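Local coordinates for protein putative Ribokinase II (Escherichia coli O6, PDB 3IQ0) that probably phosphorylates a sugar such as ribose at the expense of ATP, as a carbohydrate kinase of the pfkB family that binds ATP and magnesium, at residues I9-V14 / S37-I42; T132-M137 / K152-V157; M137-F142 / D167-K172; T191-P196 / V222-V227; G199-L204 / R212-F217. One frame throughout, in Å; residues are numbered along the deposited sequence.

Contact 1. Residues I9-V14 / S37-I42; sequences IGEILV and SGAPAI
The entry into helix 39-49, whose sequence is consistent with the glycine-rich N-terminal signature of pfkB kinases, is tied to the start of strand 13-18 by Leu13 and Ser37, an antiparallel hydrogen-bonded pair. Leu13 N gives a nearly straight bond (173°) to Ser37 O at 3.2 Å. The return bond, Ser37 N to Leu13 O, is shorter at 2.8 Å but bent to 132°. Next comes Gly38, the N-cap of the helix, whose CA lies 3.7 Å from Leu13 CD2. Glu11 has its CG wedged between the backbone N and carbonyl carbon (chi1 66°) and then bends, bringing the carboxylate across the ring of Pro40 at about a right angle, with OE2 3.6 Å from Pro40 CD. Three partners hold this buried carboxylate: Ser140 OG at OE1, Ser139 OG at OE2, and a water that gives a proton to OE2 at 3.0 Å while accepting from Ala39 N, also at 3.0 Å. The next ring atom of the proline, Pro40 CG, lies 3.4 Å from Ile9 O, and Ile12 CG1 reaches Ala41 CB. Behind the junction, Ile12 packs on strand 54-61 and Val14 on helix 64-75, while Pro40 also leans on Met137 at the end of strand 131-137.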
# COMPACT_ATOMS: atom_id res chain seq x y z
N ILE B 9 -14.65 -12.35 10.57
CA ILE B 9 -14.78 -11.13 9.81
C ILE B 9 -13.54 -10.30 10.05
O ILE B 9 -12.90 -10.41 11.09
CB ILE B 9 -16.03 -10.37 10.30
CG1 ILE B 9 -16.28 -9.12 9.45
CG2 ILE B 9 -15.86 -9.99 11.76
CD1 ILE B 9 -17.66 -8.52 9.69
N GLY B 10 -13.18 -9.45 9.09
CA GLY B 10 -12.01 -8.63 9.31
C GLY B 10 -11.13 -8.34 8.12
O GLY B 10 -11.56 -8.38 6.97
N GLU B 11 -9.87 -8.07 8.41
CA GLU B 11 -8.90 -7.72 7.39
C GLU B 11 -8.21 -8.90 6.73
O GLU B 11 -7.85 -9.88 7.38
CB GLU B 11 -7.84 -6.79 7.99
CG GLU B 11 -6.94 -7.43 9.06
CD GLU B 11 -7.59 -7.50 10.44
OE1 GLU B 11 -8.81 -7.26 10.55
OE2 GLU B 11 -6.87 -7.79 11.42
N ILE B 12 -8.05 -8.79 5.42
CA ILE B 12 -7.36 -9.77 4.61
C ILE B 12 -6.32 -8.93 3.88
O ILE B 12 -6.65 -7.93 3.25
CB ILE B 12 -8.28 -10.43 3.57
CG1 ILE B 12 -9.22 -11.42 4.24
CG2 ILE B 12 -7.45 -11.14 2.51
CD1 ILE B 12 -10.18 -12.08 3.27
N LEU B 13 -5.05 -9.31 3.99
CA LEU B 13 -3.99 -8.57 3.34
C LEU B 13 -2.88 -9.51 2.91
O LEU B 13 -2.95 -10.71 3.19
CB LEU B 13 -3.41 -7.52 4.30
CG LEU B 13 -2.99 -8.00 5.70
CD1 LEU B 13 -1.66 -7.40 6.10
CD2 LEU B 13 -4.06 -7.63 6.69
N VAL B 14 -1.89 -8.97 2.21
CA VAL B 14 -0.75 -9.77 1.78
C VAL B 14 0.46 -9.26 2.54
O VAL B 14 0.53 -8.09 2.90
CB VAL B 14 -0.48 -9.69 0.26
CG1 VAL B 14 -1.64 -10.29 -0.52
CG2 VAL B 14 -0.24 -8.24 -0.15
N SER B 37 -2.27 -13.17 4.26
CA SER B 37 -2.16 -12.84 5.67
C SER B 37 -3.42 -12.16 6.22
O SER B 37 -4.43 -12.05 5.52
CB SER B 37 -0.94 -11.95 5.90
OG SER B 37 -0.61 -11.86 7.27
N GLY B 38 -3.36 -11.71 7.46
CA GLY B 38 -4.51 -11.08 8.08
C GLY B 38 -5.04 -12.01 9.16
O GLY B 38 -5.47 -13.13 8.86
N ALA B 39 -5.01 -11.55 10.41
CA ALA B 39 -5.46 -12.34 11.54
C ALA B 39 -6.71 -13.17 11.27
O ALA B 39 -6.70 -14.39 11.45
CB ALA B 39 -5.68 -11.43 12.77
N PRO B 40 -7.81 -12.53 10.83
CA PRO B 40 -9.03 -13.30 10.57
C PRO B 40 -8.82 -14.39 9.51
O PRO B 40 -9.35 -15.49 9.64
CB PRO B 40 -10.02 -12.24 10.10
CG PRO B 40 -9.55 -10.99 10.80
CD PRO B 40 -8.05 -11.08 10.64
N ALA B 41 -8.05 -14.07 8.47
CA ALA B 41 -7.78 -15.02 7.40
C ALA B 41 -6.97 -16.22 7.88
O ALA B 41 -7.25 -17.36 7.50
CB ALA B 41 -7.06 -14.33 6.24
N ILE B 42 -5.95 -15.96 8.70
CA ILE B 42 -5.13 -17.05 9.22
C ILE B 42 -5.97 -17.91 10.17
O ILE B 42 -5.88 -19.14 10.16
CB ILE B 42 -3.89 -16.50 9.95
CG1 ILE B 42 -3.10 -15.60 8.99
CG2 ILE B 42 -3.02 -17.65 10.42
CD1 ILE B 42 -2.00 -14.82 9.66
O HOH W 1 -4.04 -8.83 11.21

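Contact 2. Residues T132-M137 / K152-V157; sequences THFHIM and KAVTIV
Phe134 reaches from strand 132-137 across to the helix segment 152-157, within a beta-alpha-beta unit of the kinase's central sheet. The two segments run nearly antiparallel (160°), their axes 9.2 Å apart at closest. With CG anti to the backbone N (chi1 -167°), the phenyl group extends along the helix from Val157 toward Ala153, one turn earlier. Its CB sits against Val157 CG2 at 3.8 Å, with the other methyl, CG1, slightly farther away. At the root of the ring, CG is still within 4.0 Å of Val157 CG2, and CD1 is similarly placed. Farther out, CE2 approaches Ala153 CB to 3.9 Å, and the tip atom CZ meets that same methyl at 3.5 Å. On the CD2 side Val154 CG2 is a looser neighbour. That Val154 methyl is caught more tightly by Ile136: the CD1 end of Ile136 comes at it crosswise and stops 3.4 Å from CG2, closer than usual carbon packing. No hydrogen bond crosses the interface; it is wholly apolar. Phe134 also touches Phe7 and Ile9 of strand 5-9 and Ile164 of strand 163-167, the two sheet neighbours that lie on either side of strand 131-137 beneath helix 144-159.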
# COMPACT_ATOMS: atom_id res chain seq x y z
N THR B 132 -23.28 -20.75 13.42
CA THR B 132 -23.54 -21.04 14.82
C THR B 132 -22.40 -20.53 15.71
O THR B 132 -22.53 -20.48 16.93
CB THR B 132 -23.67 -22.56 15.04
OG1 THR B 132 -22.46 -23.20 14.62
CG2 THR B 132 -24.84 -23.14 14.24
N HIS B 133 -21.29 -20.19 15.08
CA HIS B 133 -20.13 -19.68 15.79
C HIS B 133 -19.50 -18.56 14.99
O HIS B 133 -19.12 -18.73 13.83
CB HIS B 133 -19.10 -20.79 16.02
CG HIS B 133 -19.49 -21.78 17.07
ND1 HIS B 133 -20.60 -22.58 16.97
CD2 HIS B 133 -18.91 -22.08 18.26
CE1 HIS B 133 -20.69 -23.35 18.04
NE2 HIS B 133 -19.68 -23.07 18.84
N PHE B 134 -19.39 -17.39 15.62
CA PHE B 134 -18.81 -16.23 14.96
C PHE B 134 -17.62 -15.78 15.78
O PHE B 134 -17.73 -15.57 17.00
CB PHE B 134 -19.84 -15.10 14.88
CG PHE B 134 -19.43 -13.98 13.97
CD1 PHE B 134 -19.44 -14.15 12.59
CD2 PHE B 134 -19.04 -12.75 14.48
CE1 PHE B 134 -19.08 -13.12 11.74
CE2 PHE B 134 -18.67 -11.71 13.64
CZ PHE B 134 -18.69 -11.89 12.27
N HIS B 135 -16.48 -15.64 15.12
CA HIS B 135 -15.26 -15.24 15.79
C HIS B 135 -14.82 -13.83 15.41
O HIS B 135 -14.79 -13.46 14.24
CB HIS B 135 -14.14 -16.21 15.46
CG HIS B 135 -12.85 -15.88 16.13
ND1 HIS B 135 -12.61 -16.14 17.46
CD2 HIS B 135 -11.75 -15.24 15.67
CE1 HIS B 135 -11.42 -15.67 17.80
NE2 HIS B 135 -10.88 -15.12 16.73
N ILE B 136 -14.48 -13.04 16.43
CA ILE B 136 -14.06 -11.67 16.22
C ILE B 136 -12.61 -11.43 16.64
O ILE B 136 -12.19 -11.86 17.71
CB ILE B 136 -14.97 -10.69 17.01
CG1 ILE B 136 -16.38 -10.74 16.44
CG2 ILE B 136 -14.43 -9.28 16.92
CD1 ILE B 136 -17.41 -10.05 17.34
N MSE B 137 -11.86 -10.76 15.77
CA MSE B 137 -10.47 -10.40 16.03
C MSE B 137 -10.47 -8.92 16.41
O MSE B 137 -10.93 -8.08 15.64
CB MSE B 137 -9.61 -10.58 14.77
CG MSE B 137 -9.32 -12.01 14.39
SE MSE B 137 -8.18 -12.82 15.73
CE MSE B 137 -8.00 -14.57 14.93
N LYS B 152 -23.37 -5.66 13.55
CA LYS B 152 -24.48 -6.20 12.77
C LYS B 152 -24.38 -7.72 12.69
O LYS B 152 -25.33 -8.44 12.98
CB LYS B 152 -24.47 -5.61 11.36
CG LYS B 152 -25.54 -6.16 10.44
CD LYS B 152 -25.42 -5.60 9.02
CE LYS B 152 -26.33 -6.35 8.05
NZ LYS B 152 -26.27 -5.83 6.64
N ALA B 153 -23.21 -8.21 12.28
CA ALA B 153 -22.97 -9.64 12.15
C ALA B 153 -23.23 -10.34 13.49
O ALA B 153 -23.86 -11.39 13.53
CB ALA B 153 -21.53 -9.88 11.70
N VAL B 154 -22.76 -9.74 14.58
CA VAL B 154 -22.96 -10.32 15.89
C VAL B 154 -24.44 -10.42 16.27
O VAL B 154 -24.87 -11.42 16.84
CB VAL B 154 -22.23 -9.52 16.98
CG1 VAL B 154 -22.63 -10.02 18.35
CG2 VAL B 154 -20.74 -9.66 16.80
N THR B 155 -25.21 -9.38 15.96
CA THR B 155 -26.63 -9.38 16.27
C THR B 155 -27.31 -10.50 15.50
O THR B 155 -28.15 -11.22 16.04
CB THR B 155 -27.28 -8.04 15.88
OG1 THR B 155 -26.68 -6.97 16.63
CG2 THR B 155 -28.78 -8.07 16.17
N ILE B 156 -26.94 -10.63 14.23
CA ILE B 156 -27.51 -11.66 13.37
C ILE B 156 -27.24 -13.05 13.92
O ILE B 156 -28.15 -13.87 14.01
CB ILE B 156 -26.91 -11.57 11.95
CG1 ILE B 156 -27.38 -10.27 11.28
CG2 ILE B 156 -27.31 -12.79 11.14
CD1 ILE B 156 -26.92 -10.12 9.86
N VAL B 157 -25.99 -13.32 14.28
CA VAL B 157 -25.60 -14.62 14.80
C VAL B 157 -26.25 -14.95 16.14
O VAL B 157 -26.69 -16.08 16.36
CB VAL B 157 -24.06 -14.73 14.94
CG1 VAL B 157 -23.68 -16.08 15.54
CG2 VAL B 157 -23.41 -14.56 13.58

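Contact 3. Residues M137-F142 / D167-K172; sequences MGSSLF and DPNIRK
The carboxamide of Asn169 has Ser139 over one face: the Ser139 N-H reaches OD1 from above the plane, 49° out of it, at 3.0 Å, and Ser139 CB stands over the same face, 3.2 Å from ND2. The second flat group, the Asp167 carboxylate, meets the selenium of Met137, a selenomethionine, with SE 3.8 Å from OD2; that oxygen has its salt bridge with Lys228. These groups line the C-terminal edge of the parallel sheet in the alpha/beta fold of pfkB kinases, where substrate and nucleotide sites gather, and Asn169 itself touches the bound ATP. Met137 and Asp167 form the last parallel bridge between their strands. Just beyond it, Gly138 N donates an almost straight bond (172°) to Asp167 O at 2.8 Å. The chains then part, one into a short 3-10 turn at 138-140, the other through successive inverse gamma turns centred on Pro168 and Asn169. Asn169 keeps its CG between the backbone N and carbonyl carbon (chi1 66°), which turns the amide back over the 3-10 turn rather than outward. Ser139 OG is held by Glu11, and the backbone N-H of Ser139 is a donor to the amide oxygen. On the other flank Ile170 fits along the glycine, with CG1 3.7 Å from Gly138 O.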
# COMPACT_ATOMS: atom_id res chain seq x y z
N MSE B 137 -11.86 -10.76 15.77
CA MSE B 137 -10.47 -10.40 16.03
C MSE B 137 -10.47 -8.92 16.41
O MSE B 137 -10.93 -8.08 15.64
CB MSE B 137 -9.61 -10.58 14.77
CG MSE B 137 -9.32 -12.01 14.39
SE MSE B 137 -8.18 -12.82 15.73
CE MSE B 137 -8.00 -14.57 14.93
N GLY B 138 -9.98 -8.60 17.60
CA GLY B 138 -9.94 -7.21 18.02
C GLY B 138 -9.14 -6.33 17.08
O GLY B 138 -9.38 -5.13 16.98
N SER B 139 -8.19 -6.94 16.37
CA SER B 139 -7.34 -6.22 15.44
C SER B 139 -8.12 -5.62 14.27
O SER B 139 -7.58 -4.81 13.51
CB SER B 139 -6.26 -7.14 14.89
OG SER B 139 -6.85 -8.20 14.15
N SER B 140 -9.38 -6.01 14.13
CA SER B 140 -10.20 -5.51 13.04
C SER B 140 -10.96 -4.23 13.39
O SER B 140 -11.39 -3.50 12.51
CB SER B 140 -11.21 -6.58 12.61
OG SER B 140 -10.56 -7.78 12.25
N LEU B 141 -11.14 -3.98 14.68
CA LEU B 141 -11.88 -2.80 15.11
C LEU B 141 -11.03 -1.54 15.16
O LEU B 141 -10.66 -1.08 16.24
CB LEU B 141 -12.51 -3.07 16.48
CG LEU B 141 -13.39 -4.32 16.54
CD1 LEU B 141 -13.92 -4.52 17.95
CD2 LEU B 141 -14.52 -4.18 15.54
N PHE B 142 -10.73 -0.98 13.99
CA PHE B 142 -9.92 0.23 13.91
C PHE B 142 -10.66 1.41 13.29
O PHE B 142 -10.05 2.41 12.92
CB PHE B 142 -8.62 -0.05 13.14
CG PHE B 142 -8.83 -0.63 11.76
CD1 PHE B 142 -9.33 0.16 10.72
CD2 PHE B 142 -8.48 -1.95 11.48
CE1 PHE B 142 -9.49 -0.37 9.44
CE2 PHE B 142 -8.64 -2.48 10.20
CZ PHE B 142 -9.14 -1.69 9.18
N ASP B 167 -11.08 -12.56 20.32
CA ASP B 167 -9.64 -12.53 20.54
C ASP B 167 -9.19 -11.07 20.50
O ASP B 167 -9.11 -10.46 19.43
CB ASP B 167 -8.92 -13.32 19.45
CG ASP B 167 -7.42 -13.25 19.58
OD1 ASP B 167 -6.91 -12.31 20.23
OD2 ASP B 167 -6.73 -14.12 19.02
N PRO B 168 -8.85 -10.50 21.67
CA PRO B 168 -8.41 -9.11 21.81
C PRO B 168 -6.98 -8.81 21.35
O PRO B 168 -6.21 -8.24 22.12
CB PRO B 168 -8.58 -8.87 23.30
CG PRO B 168 -8.11 -10.17 23.87
CD PRO B 168 -8.81 -11.19 22.97
N ASN B 169 -6.64 -9.17 20.12
CA ASN B 169 -5.30 -8.91 19.61
C ASN B 169 -5.23 -7.48 19.09
O ASN B 169 -4.88 -7.25 17.93
CB ASN B 169 -4.95 -9.91 18.50
CG ASN B 169 -5.80 -9.73 17.25
OD1 ASN B 169 -7.00 -9.47 17.35
ND2 ASN B 169 -5.19 -9.87 16.08
N ILE B 170 -5.57 -6.54 19.96
CA ILE B 170 -5.59 -5.12 19.61
C ILE B 170 -4.26 -4.40 19.78
O ILE B 170 -3.35 -4.90 20.44
CB ILE B 170 -6.62 -4.34 20.48
CG1 ILE B 170 -7.99 -5.01 20.39
CG2 ILE B 170 -6.74 -2.91 20.01
CD1 ILE B 170 -8.26 -5.93 21.54
N ARG B 171 -4.16 -3.23 19.17
CA ARG B 171 -2.99 -2.38 19.30
C ARG B 171 -3.35 -1.54 20.52
O ARG B 171 -4.34 -0.80 20.49
CB ARG B 171 -2.84 -1.46 18.08
CG ARG B 171 -2.61 -2.18 16.77
CD ARG B 171 -2.66 -1.20 15.61
NE ARG B 171 -1.56 -0.25 15.64
CZ ARG B 171 -1.66 1.02 15.26
NH1 ARG B 171 -2.82 1.49 14.82
NH2 ARG B 171 -0.60 1.82 15.32
N LYS B 172 -2.57 -1.67 21.58
CA LYS B 172 -2.83 -0.95 22.82
C LYS B 172 -3.31 0.48 22.58
O LYS B 172 -4.11 1.00 23.35
CB LYS B 172 -1.56 -0.93 23.69
CG LYS B 172 -0.82 -2.26 23.76
CD LYS B 172 -1.67 -3.38 24.31
CE LYS B 172 -0.95 -4.73 24.21
NZ LYS B 172 0.36 -4.73 24.92

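Contact 4. Residues T191-P196 / V222-V227; sequences TDIYMP and VKEVIV
Asp192 meets Lys223 twice. Its carboxylate OD1 forms a salt bridge with Lys223 NZ at 3.1 Å, approached on the anti side and 29° out of the carboxylate plane, the two side chains lying alongside each other. Its backbone O takes two bonds at once, from Lys223 N at 2.9 Å and from Glu224 N at 3.1 Å. The other carboxylate oxygen, OD2, accepts from Ile164 N, so this aspartate also ties in strand 163-167. Regular parallel pairing follows: Tyr194 N bonds to Glu224 O and Ile226 N to Tyr194 O, each at 2.8 Å. On one face of the sheet Ile193, Glu224 and Ile226 point the same way, with Ile193 CG2 3.8 Å from Ile226 CD1; the end of Glu224 passes beyond Ile193 to Tyr236 and Arg270. On the other face Tyr194 CB rests on Val222 CG1, also at 3.8 Å. CG of Tyr194 is anti to the backbone N (chi1 -164°), and the ring lies beneath Pro196, whose CD is 3.6 Å above its plane near the rim. Two parallel strands joined through helix 210-220, which covers the Tyr194 and Val225 face, make a beta-alpha-beta crossover of the kind that builds the central sheet of ribokinase-like kinases.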
# COMPACT_ATOMS: atom_id res chain seq x y z
N THR B 191 -19.62 -11.61 24.36
CA THR B 191 -18.72 -12.73 24.13
C THR B 191 -18.98 -13.93 25.03
O THR B 191 -19.25 -13.78 26.23
CB THR B 191 -17.26 -12.28 24.34
OG1 THR B 191 -16.91 -11.34 23.31
CG2 THR B 191 -16.31 -13.49 24.28
N ASP B 192 -18.88 -15.12 24.46
CA ASP B 192 -19.08 -16.35 25.21
C ASP B 192 -17.73 -16.99 25.48
O ASP B 192 -17.51 -17.59 26.54
CB ASP B 192 -19.96 -17.32 24.40
CG ASP B 192 -21.32 -16.74 24.07
OD1 ASP B 192 -22.10 -16.49 25.00
OD2 ASP B 192 -21.60 -16.52 22.87
N ILE B 193 -16.82 -16.84 24.52
CA ILE B 193 -15.47 -17.40 24.60
C ILE B 193 -14.46 -16.28 24.40
O ILE B 193 -14.34 -15.73 23.31
CB ILE B 193 -15.28 -18.49 23.50
CG1 ILE B 193 -16.33 -19.59 23.68
CG2 ILE B 193 -13.86 -19.08 23.57
CD1 ILE B 193 -16.30 -20.64 22.59
N TYR B 194 -13.72 -15.96 25.46
CA TYR B 194 -12.72 -14.91 25.42
C TYR B 194 -11.33 -15.53 25.34
O TYR B 194 -10.97 -16.37 26.16
CB TYR B 194 -12.84 -14.06 26.69
CG TYR B 194 -12.13 -12.72 26.62
CD1 TYR B 194 -12.21 -11.94 25.47
CD2 TYR B 194 -11.41 -12.23 27.71
CE1 TYR B 194 -11.58 -10.70 25.40
CE2 TYR B 194 -10.78 -10.99 27.65
CZ TYR B 194 -10.86 -10.23 26.49
OH TYR B 194 -10.22 -9.02 26.41
N MSE B 195 -10.53 -15.12 24.36
CA MSE B 195 -9.20 -15.69 24.18
C MSE B 195 -8.05 -14.67 24.15
O MSE B 195 -7.36 -14.51 23.15
CB MSE B 195 -9.18 -16.54 22.91
CG MSE B 195 -10.27 -17.61 22.89
SE MSE B 195 -10.26 -18.68 21.26
CE MSE B 195 -11.36 -17.57 20.19
N PRO B 196 -7.83 -13.96 25.27
CA PRO B 196 -6.77 -12.97 25.32
C PRO B 196 -5.41 -13.61 25.52
O PRO B 196 -5.30 -14.71 26.04
CB PRO B 196 -7.16 -12.13 26.53
CG PRO B 196 -7.65 -13.19 27.47
CD PRO B 196 -8.54 -14.04 26.56
N VAL B 222 -19.03 -14.20 30.32
CA VAL B 222 -18.15 -15.01 29.50
C VAL B 222 -18.11 -16.40 30.11
O VAL B 222 -17.87 -16.56 31.31
CB VAL B 222 -16.72 -14.42 29.45
CG1 VAL B 222 -15.81 -15.31 28.63
CG2 VAL B 222 -16.77 -13.02 28.86
N LYS B 223 -18.35 -17.42 29.29
CA LYS B 223 -18.37 -18.78 29.77
C LYS B 223 -16.99 -19.42 29.84
O LYS B 223 -16.70 -20.20 30.74
CB LYS B 223 -19.30 -19.63 28.89
CG LYS B 223 -20.74 -19.13 28.90
CD LYS B 223 -21.62 -19.91 27.93
CE LYS B 223 -23.04 -19.36 27.92
NZ LYS B 223 -23.08 -17.91 27.58
N GLU B 224 -16.13 -19.07 28.88
CA GLU B 224 -14.79 -19.62 28.82
C GLU B 224 -13.76 -18.57 28.49
O GLU B 224 -13.96 -17.73 27.62
CB GLU B 224 -14.72 -20.73 27.77
CG GLU B 224 -15.55 -21.96 28.11
CD GLU B 224 -15.68 -22.91 26.94
OE1 GLU B 224 -16.34 -22.54 25.95
OE2 GLU B 224 -15.14 -24.03 27.01
N VAL B 225 -12.64 -18.62 29.21
CA VAL B 225 -11.54 -17.70 29.00
C VAL B 225 -10.31 -18.55 28.75
O VAL B 225 -9.87 -19.29 29.64
CB VAL B 225 -11.30 -16.81 30.24
CG1 VAL B 225 -10.11 -15.89 30.01
CG2 VAL B 225 -12.55 -16.00 30.53
N ILE B 226 -9.78 -18.48 27.53
CA ILE B 226 -8.59 -19.25 27.19
C ILE B 226 -7.42 -18.28 27.08
O ILE B 226 -7.37 -17.45 26.17
CB ILE B 226 -8.75 -20.00 25.84
CG1 ILE B 226 -9.81 -21.09 25.96
CG2 ILE B 226 -7.44 -20.65 25.46
CD1 ILE B 226 -11.23 -20.60 25.93
N VAL B 227 -6.48 -18.38 28.02
CA VAL B 227 -5.32 -17.49 28.01
C VAL B 227 -4.10 -18.11 27.37
O VAL B 227 -3.62 -19.17 27.79
CB VAL B 227 -4.96 -17.04 29.44
CG1 VAL B 227 -3.67 -16.24 29.41
CG2 VAL B 227 -6.09 -16.19 30.01

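Contact 5. Residues G199-L204 / R212-F217; sequences GEVLLL and RAIAGF
Val201, Phe217 and Ala213 bury the most surface where the loop 199-204 meets helix 210-220. Phe217 presents its ring edge to the loop: Val201 O lies in the ring plane, 3.4 Å from CZ, so the slightly positive rim hydrogens face a carbonyl oxygen. A second carbonyl, Leu204 O, stands near the same rim, 4.1 Å from CE2. One face of the ring is met from within the helix by Ala213 O, 3.2 Å above the plane and toward its rim. The side chain of Val201 has CG1 anti to its own nitrogen (chi1 173°), which sends this methyl to the helix, 4.0 Å from Ala213 CB. The same CG1 meets Ile214 CG1 at 4.1 Å, the two side chains crossing obliquely. Ala213 CB is also touched by Leu202 CD2 at 3.7 Å, so the small methyl is met by two branched side chains of the loop. The interface has no hydrogen bond of its own. It lies over one face of the central sheet: Ile214 and Phe217 pack down on Val225 of strand 224-228, Tyr194 makes an edge-to-face pair with Phe217, and Leu204 leans on helix 178-189 together with Phe217.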
# COMPACT_ATOMS: atom_id res chain seq x y z
N GLY B 199 -0.49 -10.96 27.81
CA GLY B 199 -0.33 -9.51 27.88
C GLY B 199 -1.54 -8.68 27.51
O GLY B 199 -1.46 -7.45 27.49
N GLU B 200 -2.66 -9.33 27.23
CA GLU B 200 -3.89 -8.62 26.86
C GLU B 200 -5.01 -8.87 27.86
O GLU B 200 -6.09 -8.29 27.74
CB GLU B 200 -4.36 -9.06 25.47
CG GLU B 200 -3.30 -9.03 24.39
CD GLU B 200 -3.80 -9.60 23.06
OE1 GLU B 200 -4.49 -10.64 23.09
OE2 GLU B 200 -3.48 -9.02 22.00
N VAL B 201 -4.76 -9.72 28.85
CA VAL B 201 -5.76 -10.07 29.86
C VAL B 201 -6.36 -8.90 30.64
O VAL B 201 -7.56 -8.86 30.89
CB VAL B 201 -5.19 -11.08 30.88
CG1 VAL B 201 -6.18 -11.29 32.01
CG2 VAL B 201 -4.91 -12.40 30.19
N LEU B 202 -5.52 -7.95 31.04
CA LEU B 202 -5.98 -6.81 31.82
C LEU B 202 -6.50 -5.64 30.98
O LEU B 202 -7.20 -4.77 31.50
CB LEU B 202 -4.86 -6.33 32.74
CG LEU B 202 -4.22 -7.38 33.66
CD1 LEU B 202 -3.00 -6.78 34.33
CD2 LEU B 202 -5.23 -7.85 34.70
N LEU B 203 -6.19 -5.63 29.69
CA LEU B 203 -6.60 -4.54 28.82
C LEU B 203 -8.06 -4.10 28.97
O LEU B 203 -8.33 -2.96 29.32
CB LEU B 203 -6.33 -4.89 27.35
CG LEU B 203 -4.89 -5.29 26.98
CD1 LEU B 203 -4.78 -5.42 25.48
CD2 LEU B 203 -3.90 -4.25 27.48
N LEU B 204 -8.99 -5.01 28.71
CA LEU B 204 -10.41 -4.69 28.80
C LEU B 204 -10.99 -4.95 30.18
O LEU B 204 -12.20 -5.04 30.35
CB LEU B 204 -11.19 -5.51 27.77
CG LEU B 204 -10.77 -5.35 26.30
CD1 LEU B 204 -11.59 -6.28 25.41
CD2 LEU B 204 -10.95 -3.91 25.88
N ARG B 212 -8.20 -11.75 39.19
CA ARG B 212 -9.37 -10.90 39.32
C ARG B 212 -10.01 -10.60 37.97
O ARG B 212 -11.23 -10.74 37.81
CB ARG B 212 -8.99 -9.58 40.00
CG ARG B 212 -8.64 -9.73 41.47
CD ARG B 212 -9.88 -10.07 42.29
NE ARG B 212 -10.82 -8.96 42.33
CZ ARG B 212 -10.62 -7.82 43.00
NH1 ARG B 212 -9.49 -7.65 43.69
NH2 ARG B 212 -11.54 -6.87 42.99
N ALA B 213 -9.19 -10.19 37.01
CA ALA B 213 -9.67 -9.87 35.67
C ALA B 213 -10.51 -11.00 35.08
O ALA B 213 -11.62 -10.78 34.62
CB ALA B 213 -8.49 -9.57 34.77
N ILE B 214 -9.94 -12.20 35.11
CA ILE B 214 -10.61 -13.39 34.58
C ILE B 214 -11.87 -13.74 35.36
O ILE B 214 -12.88 -14.12 34.77
CB ILE B 214 -9.65 -14.60 34.61
CG1 ILE B 214 -8.41 -14.29 33.76
CG2 ILE B 214 -10.36 -15.84 34.10
CD1 ILE B 214 -7.35 -15.36 33.82
N ALA B 215 -11.81 -13.61 36.68
CA ALA B 215 -12.98 -13.91 37.51
C ALA B 215 -14.08 -12.92 37.17
O ALA B 215 -15.27 -13.21 37.32
CB ALA B 215 -12.62 -13.82 38.98
N GLY B 216 -13.68 -11.75 36.68
CA GLY B 216 -14.64 -10.72 36.32
C GLY B 216 -15.33 -11.02 35.01
O GLY B 216 -16.54 -10.82 34.88
N PHE B 217 -14.57 -11.49 34.03
CA PHE B 217 -15.13 -11.83 32.71
C PHE B 217 -16.19 -12.90 32.87
O PHE B 217 -17.25 -12.83 32.26
CB PHE B 217 -14.03 -12.35 31.79
CG PHE B 217 -12.92 -11.37 31.53
CD1 PHE B 217 -11.59 -11.80 31.51
CD2 PHE B 217 -13.19 -10.02 31.29
CE1 PHE B 217 -10.56 -10.90 31.24
CE2 PHE B 217 -12.16 -9.12 31.03
CZ PHE B 217 -10.85 -9.56 31.00

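In the fold
Along the chain contact 1 closes first; contacts 2 and 3 then interleave, sharing Met137, and contact 5 is nested inside the loop closed by contact 4. Contacts 2, 3 and 4 follow the central sheet from strand 131-137 through 163-167 to 224-228, their centres about 15 Å apart. Contact 1 joins the smaller sheet to helix 39-49 and lies about 12 Å from contact 3, linked by Glu11 to Ser139 and Ser140. Contacts 4 and 5, about 10 Å apart, belong to one beta-alpha-beta unit: helix 210-220 of contact 5 connects the two strands of contact 4, and Phe217 meets Tyr194. Contacts 1 and 5 lie farthest apart, about 25 Å between centres. Contact 3, which reaches ATP through Asn169, touches each of the other four.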